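Local coordinates for flavodoxin (Bacillus cereus, PDB 6FSG), which probably serves as a low-potential electron donor to redox enzymes, carrying its electrons on a bound flavin mononucleotide, at residues A[51-59]-A[85-93]; A[21-30]-A[138-146]. All blocks are in the same frame, centred on the assembly; numbering follows the deposited sequence. Where two conformers were deposited one is given.

Contact 1 (A[51-59]-A[85-93]); sequences GIILGAYTW and AAVFGSCDS. With FMN (flavin mononucleotide), chain B.
Phe-88 lays its ring flat on the backbone of Gly-55, its partner on the neighbouring parallel strand. Its chi1 of 65° sets CG between its backbone N and carbonyl carbon and swings the ring back over strand 51-55. Beyond CB, CG is near Leu-54 O and Gly-55 CA. CD1 passes 3.5 Å from Leu-54 O, and CE1 meets Ile-53 CG2 at 3.6 Å, with that methyl in the ring plane at the edge. CZ, at the tip, is the ring atom nearest Gly-55 CA, which sits over the ring centre in a CH-pi contact, 3.6 Å from the centroid and 12° off the normal. Glycine suits this place because no side chain stands between ring and main chain.

Four backbone hydrogen bonds join the strands: Ala-86 N to Ile-52 O, Leu-54 N to Ala-86 O, Phe-88 N to Leu-54 O and Ala-56 N to Phe-88 O. On the other face Leu-54 lies beside Val-87, which packs on Val-102, Ile-106 and Leu-109 of helix 100-111.

Past Ala-56 the chains part, and two waters enter. One donates to Ala-56 O and Ser-90 O and accepts from Thr-58 OG1, which is also hydrogen-bonded to Ala-101 N; the second connects Thr-58 N with Ser-90 O. Ser-90 OG accepts from FMN O4' at 2.7 Å and is also hydrogen-bonded to Leu-125 O. Asp-92 N donates to FMN O2 at 3.1 Å. Thr-58 CG2 lies 3.3 Å from FMN N3, and Tyr-57 turns a ring face to phosphate oxygen O3P. Parallel strands of a beta-alpha-beta unit, opening at their C-terminal ends into cofactor-binding loops, are characteristic of doubly wound alpha/beta folds; here they form part of the flavodoxin FMN site.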
loop_
_atom_site.group_PDB
_atom_site.type_symbol
_atom_site.label_atom_id
_atom_site.label_comp_id
_atom_site.label_asym_id
_atom_site.label_seq_id
_atom_site.Cartn_x
_atom_site.Cartn_y
_atom_site.Cartn_z
ATOM N N GLY A 51 -8.056 7.386 -5.002
ATOM C CA GLY A 51 -7.098 7.137 -3.947
ATOM C C GLY A 51 -6.470 5.782 -4.174
ATOM O O GLY A 51 -7.101 4.863 -4.702
ATOM N N ILE A 52 -5.209 5.673 -3.767
ATOM C CA ILE A 52 -4.368 4.517 -4.044
ATOM C C ILE A 52 -3.678 4.098 -2.758
ATOM O O ILE A 52 -3.017 4.917 -2.116
ATOM C CB ILE A 52 -3.290 4.867 -5.089
ATOM C CG1 ILE A 52 -3.921 5.268 -6.428
ATOM C CG2 ILE A 52 -2.331 3.710 -5.228
ATOM C CD1 ILE A 52 -2.963 6.026 -7.330
ATOM N N ILE A 53 -3.778 2.822 -2.404
ATOM C CA ILE A 53 -3.048 2.289 -1.260
ATOM C C ILE A 53 -2.231 1.095 -1.733
ATOM O O ILE A 53 -2.777 0.169 -2.339
ATOM C CB ILE A 53 -3.993 1.883 -0.110
ATOM C CG1 ILE A 53 -4.892 3.045 0.318
ATOM C CG2 ILE A 53 -3.184 1.376 1.073
ATOM C CD1 ILE A 53 -5.947 2.669 1.360
ATOM N N LEU A 54 -0.930 1.114 -1.464
ATOM C CA LEU A 54 -0.059 -0.004 -1.803
ATOM C C LEU A 54 0.433 -0.683 -0.532
ATOM O O LEU A 54 0.725 -0.018 0.462
ATOM C CB LEU A 54 1.144 0.448 -2.643
ATOM C CG LEU A 54 0.804 1.257 -3.900
ATOM C CD1 LEU A 54 2.078 1.662 -4.650
ATOM C CD2 LEU A 54 -0.143 0.509 -4.837
ATOM N N GLY A 55 0.513 -2.010 -0.568
ATOM C CA GLY A 55 1.027 -2.768 0.553
ATOM C C GLY A 55 2.106 -3.731 0.100
ATOM O O GLY A 55 1.917 -4.447 -0.890
ATOM N N ALA A 56 3.231 -3.792 0.813
ATOM C CA ALA A 56 4.299 -4.687 0.385
ATOM C C ALA A 56 5.218 -5.050 1.540
ATOM O O ALA A 56 5.627 -4.177 2.312
ATOM C CB ALA A 56 5.153 -4.080 -0.745
ATOM N N TYR A 57 5.563 -6.338 1.622
ATOM C CA TYR A 57 6.693 -6.777 2.433
ATOM C C TYR A 57 8.006 -6.377 1.752
ATOM O O TYR A 57 8.030 -5.992 0.585
ATOM C CB TYR A 57 6.633 -8.293 2.662
ATOM C CG TYR A 57 6.652 -9.150 1.403
ATOM C CD1 TYR A 57 5.475 -9.476 0.745
ATOM C CD2 TYR A 57 7.848 -9.651 0.878
ATOM C CE1 TYR A 57 5.477 -10.259 -0.400
ATOM C CE2 TYR A 57 7.858 -10.451 -0.285
ATOM C CZ TYR A 57 6.664 -10.744 -0.915
ATOM O OH TYR A 57 6.648 -11.515 -2.068
ATOM N N THR A 58 9.109 -6.469 2.490
ATOM C CA THR A 58 10.450 -6.198 1.962
ATOM C C THR A 58 11.152 -7.537 1.728
ATOM O O THR A 58 10.986 -8.481 2.507
ATOM C CB THR A 58 11.215 -5.286 2.928
ATOM O OG1 THR A 58 10.479 -4.055 3.101
ATOM C CG2 THR A 58 12.589 -4.925 2.428
ATOM N N TRP A 59 11.961 -7.600 0.664
ATOM C CA TRP A 59 12.556 -8.853 0.217
ATOM C C TRP A 59 14.029 -8.672 -0.127
ATOM O O TRP A 59 14.457 -7.596 -0.548
ATOM C CB TRP A 59 11.844 -9.375 -1.040
ATOM C CG TRP A 59 12.247 -10.747 -1.434
ATOM C CD1 TRP A 59 13.073 -11.111 -2.459
ATOM C CD2 TRP A 59 11.839 -11.953 -0.798
ATOM N NE1 TRP A 59 13.194 -12.481 -2.503
ATOM C CE2 TRP A 59 12.446 -13.020 -1.489
ATOM C CE3 TRP A 59 11.013 -12.237 0.292
ATOM C CZ2 TRP A 59 12.249 -14.347 -1.125
ATOM C CZ3 TRP A 59 10.817 -13.549 0.648
ATOM C CH2 TRP A 59 11.435 -14.590 -0.055
ATOM N N ALA A 85 -2.656 9.072 -1.741
ATOM C CA ALA A 85 -1.995 7.773 -1.660
ATOM C C ALA A 85 -1.384 7.507 -0.288
ATOM O O ALA A 85 -1.073 8.421 0.476
ATOM C CB ALA A 85 -0.932 7.627 -2.764
ATOM N N ALA A 86 -1.174 6.222 -0.006
ATOM C CA ALA A 86 -0.530 5.790 1.229
ATOM C C ALA A 86 -0.002 4.374 1.029
ATOM O O ALA A 86 -0.435 3.659 0.121
ATOM C CB ALA A 86 -1.521 5.829 2.397
ATOM N N VAL A 87 0.920 3.964 1.909
ATOM C CA VAL A 87 1.605 2.675 1.794
ATOM C C VAL A 87 1.771 2.033 3.166
ATOM O O VAL A 87 2.042 2.716 4.159
ATOM C CB VAL A 87 2.983 2.869 1.127
ATOM C CG1 VAL A 87 3.703 1.559 0.896
ATOM C CG2 VAL A 87 2.848 3.591 -0.205
ATOM N N PHE A 88 1.657 0.699 3.200
ATOM C CA PHE A 88 1.828 -0.098 4.411
ATOM C C PHE A 88 2.598 -1.376 4.076
ATOM O O PHE A 88 2.742 -1.749 2.907
ATOM C CB PHE A 88 0.479 -0.484 5.055
ATOM C CG PHE A 88 -0.362 -1.405 4.205
ATOM C CD1 PHE A 88 -1.231 -0.896 3.251
ATOM C CD2 PHE A 88 -0.303 -2.778 4.376
ATOM C CE1 PHE A 88 -1.998 -1.743 2.467
ATOM C CE2 PHE A 88 -1.073 -3.624 3.596
ATOM C CZ PHE A 88 -1.909 -3.109 2.642
ATOM N N GLY A 89 3.084 -2.064 5.108
ATOM C CA GLY A 89 3.694 -3.371 4.897
ATOM C C GLY A 89 4.109 -4.035 6.195
ATOM O O GLY A 89 4.290 -3.380 7.224
ATOM N N SER A 90 4.256 -5.361 6.127
ATOM C CA SER A 90 4.879 -6.125 7.206
ATOM C C SER A 90 6.386 -6.213 6.957
ATOM O O SER A 90 6.843 -6.173 5.813
ATOM C CB SER A 90 4.275 -7.525 7.329
ATOM O OG SER A 90 4.891 -8.248 8.388
ATOM N N CYS A 91 7.141 -6.309 8.064
ATOM C CA CYS A 91 8.572 -6.014 8.145
ATOM C C CYS A 91 9.224 -7.004 9.112
ATOM O O CYS A 91 8.546 -7.748 9.823
ATOM C CB CYS A 91 8.801 -4.570 8.639
ATOM S SG CYS A 91 7.901 -3.299 7.692
ATOM N N ASP A 92 10.556 -7.002 9.168
ATOM C CA ASP A 92 11.270 -7.898 10.084
ATOM C C ASP A 92 12.571 -7.253 10.534
ATOM O O ASP A 92 13.470 -7.024 9.718
ATOM C CB ASP A 92 11.513 -9.239 9.373
ATOM C CG ASP A 92 12.096 -10.333 10.266
ATOM O OD1 ASP A 92 12.590 -10.070 11.382
ATOM O OD2 ASP A 92 12.089 -11.487 9.787
ATOM N N SER A 93 12.682 -6.947 11.822
ATOM C CA SER A 93 13.868 -6.271 12.342
ATOM C C SER A 93 15.075 -7.197 12.518
ATOM O O SER A 93 16.078 -6.781 13.114
ATOM C CB SER A 93 13.538 -5.564 13.655
ATOM O OG SER A 93 13.071 -6.505 14.597
HETATM N N1 FMN B . 12.140 -7.646 5.925
HETATM C C2 FMN B . 12.637 -6.384 6.043
HETATM O O2 FMN B . 12.003 -5.617 6.763
HETATM N N3 FMN B . 13.767 -6.009 5.327
HETATM C C4 FMN B . 14.394 -6.868 4.442
HETATM O O4 FMN B . 15.399 -6.456 3.819
HETATM C C4A FMN B . 13.854 -8.172 4.322
HETATM N N5 FMN B . 14.387 -9.131 3.474
HETATM C C5A FMN B . 13.822 -10.398 3.381
HETATM C C6 FMN B . 14.391 -11.383 2.563
HETATM C C7 FMN B . 13.861 -12.675 2.505
HETATM C C7M FMN B . 14.485 -13.717 1.601
HETATM C C8 FMN B . 12.768 -12.977 3.328
HETATM C C8M FMN B . 12.150 -14.345 3.346
HETATM C C9 FMN B . 12.228 -12.013 4.173
HETATM C C9A FMN B . 12.745 -10.729 4.204
HETATM N N10 FMN B . 12.161 -9.783 5.021
HETATM C C10 FMN B . 12.736 -8.533 5.085
HETATM C "C1'" FMN B . 11.015 -10.124 5.950
HETATM C "C2'" FMN B . 9.606 -10.119 5.373
HETATM O "O2'" FMN B . 9.323 -8.882 4.769
HETATM C "C3'" FMN B . 8.651 -10.377 6.548
HETATM O "O3'" FMN B . 8.719 -11.743 6.873
HETATM C "C4'" FMN B . 7.177 -10.037 6.294
HETATM O "O4'" FMN B . 6.381 -10.317 7.445
HETATM C "C5'" FMN B . 6.596 -10.813 5.122
HETATM O "O5'" FMN B . 5.313 -10.265 4.883
HETATM P P FMN B . 4.255 -11.244 4.239
HETATM O O1P FMN B . 3.103 -10.393 3.781
HETATM O O2P FMN B . 3.791 -12.185 5.305
HETATM O O3P FMN B . 4.933 -11.974 3.110
HETATM O O HOH W 1 7.843 -3.886 4.087
HETATM O O HOH W 2 9.235 -7.118 5.092
#

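Contact 2 (A[21-30]-A[138-146])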
loop_
_atom_site.group_PDB
_atom_site.type_symbol
_atom_site.label_atom_id
_atom_site.label_comp_id
_atom_site.label_asym_id
_atom_site.label_seq_id
_atom_site.Cartn_x
_atom_site.Cartn_y
_atom_site.Cartn_z
ATOM N N ILE A 21 -7.444 -2.937 6.689
ATOM C CA ILE A 21 -7.553 -1.579 6.161
ATOM C C ILE A 21 -8.727 -1.471 5.194
ATOM O O ILE A 21 -9.517 -0.521 5.254
ATOM C CB ILE A 21 -6.221 -1.154 5.513
ATOM C CG1 ILE A 21 -5.106 -1.075 6.565
ATOM C CG2 ILE A 21 -6.354 0.174 4.772
ATOM C CD1 ILE A 21 -3.698 -1.020 5.974
ATOM N N ALA A 22 -8.857 -2.437 4.279
ATOM C CA ALA A 22 -9.950 -2.388 3.312
ATOM C C ALA A 22 -11.309 -2.551 3.992
ATOM O O ALA A 22 -12.280 -1.876 3.621
ATOM C CB ALA A 22 -9.739 -3.467 2.253
ATOM N N GLY A 23 -11.398 -3.436 4.992
ATOM C CA GLY A 23 -12.663 -3.642 5.681
ATOM C C GLY A 23 -13.138 -2.394 6.399
ATOM O O GLY A 23 -14.331 -2.091 6.416
ATOM N N VAL A 24 -12.204 -1.647 6.992
ATOM C CA VAL A 24 -12.530 -0.374 7.626
ATOM C C VAL A 24 -13.014 0.632 6.585
ATOM O O VAL A 24 -14.046 1.285 6.764
ATOM C CB VAL A 24 -11.316 0.151 8.417
ATOM C CG1 VAL A 24 -11.530 1.587 8.851
ATOM C CG2 VAL A 24 -11.033 -0.772 9.594
ATOM N N ILE A 25 -12.281 0.766 5.475
ATOM C CA ILE A 25 -12.674 1.726 4.443
ATOM C C ILE A 25 -14.047 1.381 3.877
ATOM O O ILE A 25 -14.845 2.281 3.573
ATOM C CB ILE A 25 -11.573 1.818 3.360
ATOM C CG1 ILE A 25 -10.297 2.456 3.932
ATOM C CG2 ILE A 25 -12.055 2.581 2.131
ATOM C CD1 ILE A 25 -9.132 2.471 2.994
ATOM N N ARG A 26 -14.374 0.085 3.782
ATOM C CA ARG A 26 -15.666 -0.332 3.246
ATOM C C ARG A 26 -16.844 0.045 4.134
ATOM O O ARG A 26 -17.979 0.048 3.647
ATOM C CB ARG A 26 -15.683 -1.827 2.938
ATOM C CG ARG A 26 -14.967 -2.106 1.626
ATOM C CD ARG A 26 -14.777 -3.558 1.320
ATOM N NE ARG A 26 -14.241 -3.701 -0.035
ATOM C CZ ARG A 26 -13.523 -4.733 -0.454
ATOM N NH1 ARG A 26 -13.252 -5.721 0.380
ATOM N NH2 ARG A 26 -13.086 -4.779 -1.705
ATOM N N GLU A 27 -16.612 0.388 5.399
ATOM C CA GLU A 27 -17.675 0.929 6.239
ATOM C C GLU A 27 -17.906 2.422 6.028
ATOM O O GLU A 27 -18.760 2.999 6.709
ATOM C CB GLU A 27 -17.427 0.622 7.717
ATOM C CG GLU A 27 -17.510 -0.854 8.068
ATOM C CD GLU A 27 -18.862 -1.474 7.770
ATOM O OE1 GLU A 27 -19.871 -0.733 7.680
ATOM O OE2 GLU A 27 -18.902 -2.719 7.634
ATOM N N THR A 28 -17.199 3.055 5.097
ATOM C CA THR A 28 -17.480 4.433 4.710
ATOM C C THR A 28 -18.170 4.447 3.350
ATOM O O THR A 28 -18.299 3.418 2.683
ATOM C CB THR A 28 -16.200 5.283 4.675
ATOM O OG1 THR A 28 -15.360 4.897 3.576
ATOM C CG2 THR A 28 -15.431 5.148 5.984
ATOM N N GLU A 29 -18.618 5.629 2.932
ATOM C CA GLU A 29 -19.304 5.755 1.644
ATOM C C GLU A 29 -18.291 5.952 0.514
ATOM O O GLU A 29 -18.298 6.938 -0.225
ATOM C CB GLU A 29 -20.339 6.867 1.694
ATOM C CG GLU A 29 -21.437 6.606 2.721
ATOM C CD GLU A 29 -22.177 5.292 2.498
ATOM O OE1 GLU A 29 -22.550 5.001 1.343
ATOM O OE2 GLU A 29 -22.380 4.542 3.478
ATOM N N ASN A 30 -17.403 4.966 0.415
ATOM C CA ASN A 30 -16.389 4.881 -0.621
ATOM C C ASN A 30 -16.280 3.415 -1.022
ATOM O O ASN A 30 -16.572 2.516 -0.226
ATOM C CB ASN A 30 -15.013 5.338 -0.113
ATOM C CG ASN A 30 -15.020 6.764 0.397
ATOM O OD1 ASN A 30 -15.016 7.008 1.606
ATOM N ND2 ASN A 30 -15.049 7.713 -0.521
ATOM N N PHE A 138 -5.057 3.901 10.231
ATOM C CA PHE A 138 -4.593 4.184 8.869
ATOM C C PHE A 138 -5.770 4.326 7.906
ATOM O O PHE A 138 -5.855 5.305 7.154
ATOM C CB PHE A 138 -3.657 3.039 8.474
ATOM C CG PHE A 138 -2.980 3.160 7.124
ATOM C CD1 PHE A 138 -3.623 2.751 5.966
ATOM C CD2 PHE A 138 -1.660 3.553 7.037
ATOM C CE1 PHE A 138 -2.993 2.782 4.744
ATOM C CE2 PHE A 138 -1.016 3.595 5.807
ATOM C CZ PHE A 138 -1.690 3.193 4.661
ATOM N N GLY A 139 -6.701 3.370 7.920
ATOM C CA GLY A 139 -7.861 3.481 7.049
ATOM C C GLY A 139 -8.719 4.692 7.362
ATOM O O GLY A 139 -9.166 5.397 6.454
ATOM N N ALA A 140 -8.956 4.955 8.652
ATOM C CA ALA A 140 -9.775 6.095 9.051
ATOM C C ALA A 140 -9.122 7.415 8.660
ATOM O O ALA A 140 -9.800 8.332 8.188
ATOM C CB ALA A 140 -9.991 6.067 10.562
ATOM N N GLU A 141 -7.808 7.541 8.859
ATOM C CA GLU A 141 -7.131 8.783 8.498
ATOM C C GLU A 141 -7.067 8.956 6.983
ATOM O O GLU A 141 -7.167 10.082 6.477
ATOM C CB GLU A 141 -5.738 8.829 9.130
ATOM C CG GLU A 141 -5.762 9.020 10.642
ATOM C CD GLU A 141 -6.262 10.390 11.020
ATOM O OE1 GLU A 141 -5.699 11.365 10.488
ATOM O OE2 GLU A 141 -7.226 10.490 11.809
ATOM N N PHE A 142 -6.888 7.857 6.243
ATOM C CA PHE A 142 -6.863 7.956 4.788
ATOM C C PHE A 142 -8.164 8.554 4.257
ATOM O O PHE A 142 -8.152 9.471 3.424
ATOM C CB PHE A 142 -6.595 6.585 4.156
ATOM C CG PHE A 142 -6.388 6.653 2.668
ATOM C CD1 PHE A 142 -5.149 6.983 2.127
ATOM C CD2 PHE A 142 -7.437 6.427 1.806
ATOM C CE1 PHE A 142 -4.970 7.081 0.750
ATOM C CE2 PHE A 142 -7.254 6.498 0.437
ATOM C CZ PHE A 142 -6.019 6.830 -0.089
ATOM N N VAL A 143 -9.300 8.052 4.741
ATOM C CA VAL A 143 -10.581 8.510 4.216
ATOM C C VAL A 143 -10.750 10.009 4.428
ATOM O O VAL A 143 -11.336 10.700 3.586
ATOM C CB VAL A 143 -11.737 7.713 4.842
ATOM C CG1 VAL A 143 -13.074 8.227 4.340
ATOM C CG2 VAL A 143 -11.625 6.238 4.514
ATOM N N LYS A 144 -10.257 10.535 5.558
ATOM C CA LYS A 144 -10.440 11.955 5.860
ATOM C C LYS A 144 -9.926 12.854 4.738
ATOM O O LYS A 144 -10.420 13.973 4.567
ATOM C CB LYS A 144 -9.725 12.348 7.159
ATOM C CG LYS A 144 -10.313 11.764 8.430
ATOM C CD LYS A 144 -9.608 12.351 9.663
ATOM C CE LYS A 144 -10.111 11.721 10.955
ATOM N NZ LYS A 144 -9.353 12.174 12.167
ATOM N N HIS A 145 -8.918 12.401 3.986
ATOM C CA HIS A 145 -8.331 13.192 2.911
ATOM C C HIS A 145 -9.118 13.127 1.609
ATOM O O HIS A 145 -8.829 13.898 0.688
ATOM C CB HIS A 145 -6.898 12.722 2.673
ATOM C CG HIS A 145 -5.950 13.134 3.753
ATOM N ND1 HIS A 145 -5.255 14.322 3.710
ATOM C CD2 HIS A 145 -5.593 12.528 4.910
ATOM C CE1 HIS A 145 -4.508 14.433 4.795
ATOM N NE2 HIS A 145 -4.693 13.357 5.538
ATOM N N LEU A 146 -10.093 12.238 1.502
ATOM C CA LEU A 146 -10.933 12.198 0.319
ATOM C C LEU A 146 -12.016 13.264 0.442
ATOM O O LEU A 146 -12.333 13.738 1.537
ATOM C CB LEU A 146 -11.540 10.810 0.168
ATOM C CG LEU A 146 -10.525 9.664 0.176
ATOM C CD1 LEU A 146 -11.285 8.370 0.141
ATOM C CD2 LEU A 146 -9.564 9.764 -0.979
#
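Ile-21 touches Phe-138 at one corner of the ring, its CD1 lying 3.8 Å from Phe-138 CD1 and its CG2 near the same carbon; the two side chains, both apolar and buried, meet obliquely. One turn on, Ile-25 spans two residues: its CG1 is 4.0 Å from Gly-139 O and, in the modelled conformer of Val-143, 4.1 Å from Val-143 CG2, the two side chains sliding past each other in opposite directions. Gly-139, bare of a side chain, lets Ile-21, Val-24 and Ile-25 close on the main chain of helix 138-144, and the short helical axes approach to 8.6 Å at a crossing angle of -48°.

Toward the outer end, Thr-28 and the same valine conformer meet tip to tip, OG1 facing both methyls. Asn-30 lies against Val-143 and Leu-146, its CG 4.1 Å from Leu-146 CD1. The threonine is held by a hydrogen bond from OG1 to Ile-25 O (2.7 Å), reached with chi1 at 70°, OG1 between the backbone N and the carbonyl carbon. Thr-28 N donates there too, and two bonds from one residue converge on this carbonyl where the chain turns toward strand 31-36.

Beneath, Ile-25 rests on Leu-3 and Ile-32, Leu-146 on Leu-3, and Phe-138 on Leu-118 and Leu-121: helices 13-26 and 129-144 lie side by side on one face of the parallel sheet.

In the fold
Contact 1 is the centre of the sheet, and contact 2 joins the C-terminal parts of the two helices that cover one of its faces; their centres are 16 Å apart. They meet through apolar side chains: Ala-86 CB lies 3.5 Å from Phe-138 CZ, Ile-53 CD1 is 3.6 Å from Ile-25 CD1, and Phe-88 CD1 is 3.7 Å from Ile-21 CD1. Along the chain, contact 1 is nested within the loop that contact 2 closes. Only contact 1 reaches FMN directly; the side chain of Ile-21 is about 12 Å from the bound FMN. Helix 13-26 nevertheless links the two, since Asn-13 and Thr-14 at its start bind FMN and Thr-14 OG1 is hydrogen-bonded to Ser-90 N.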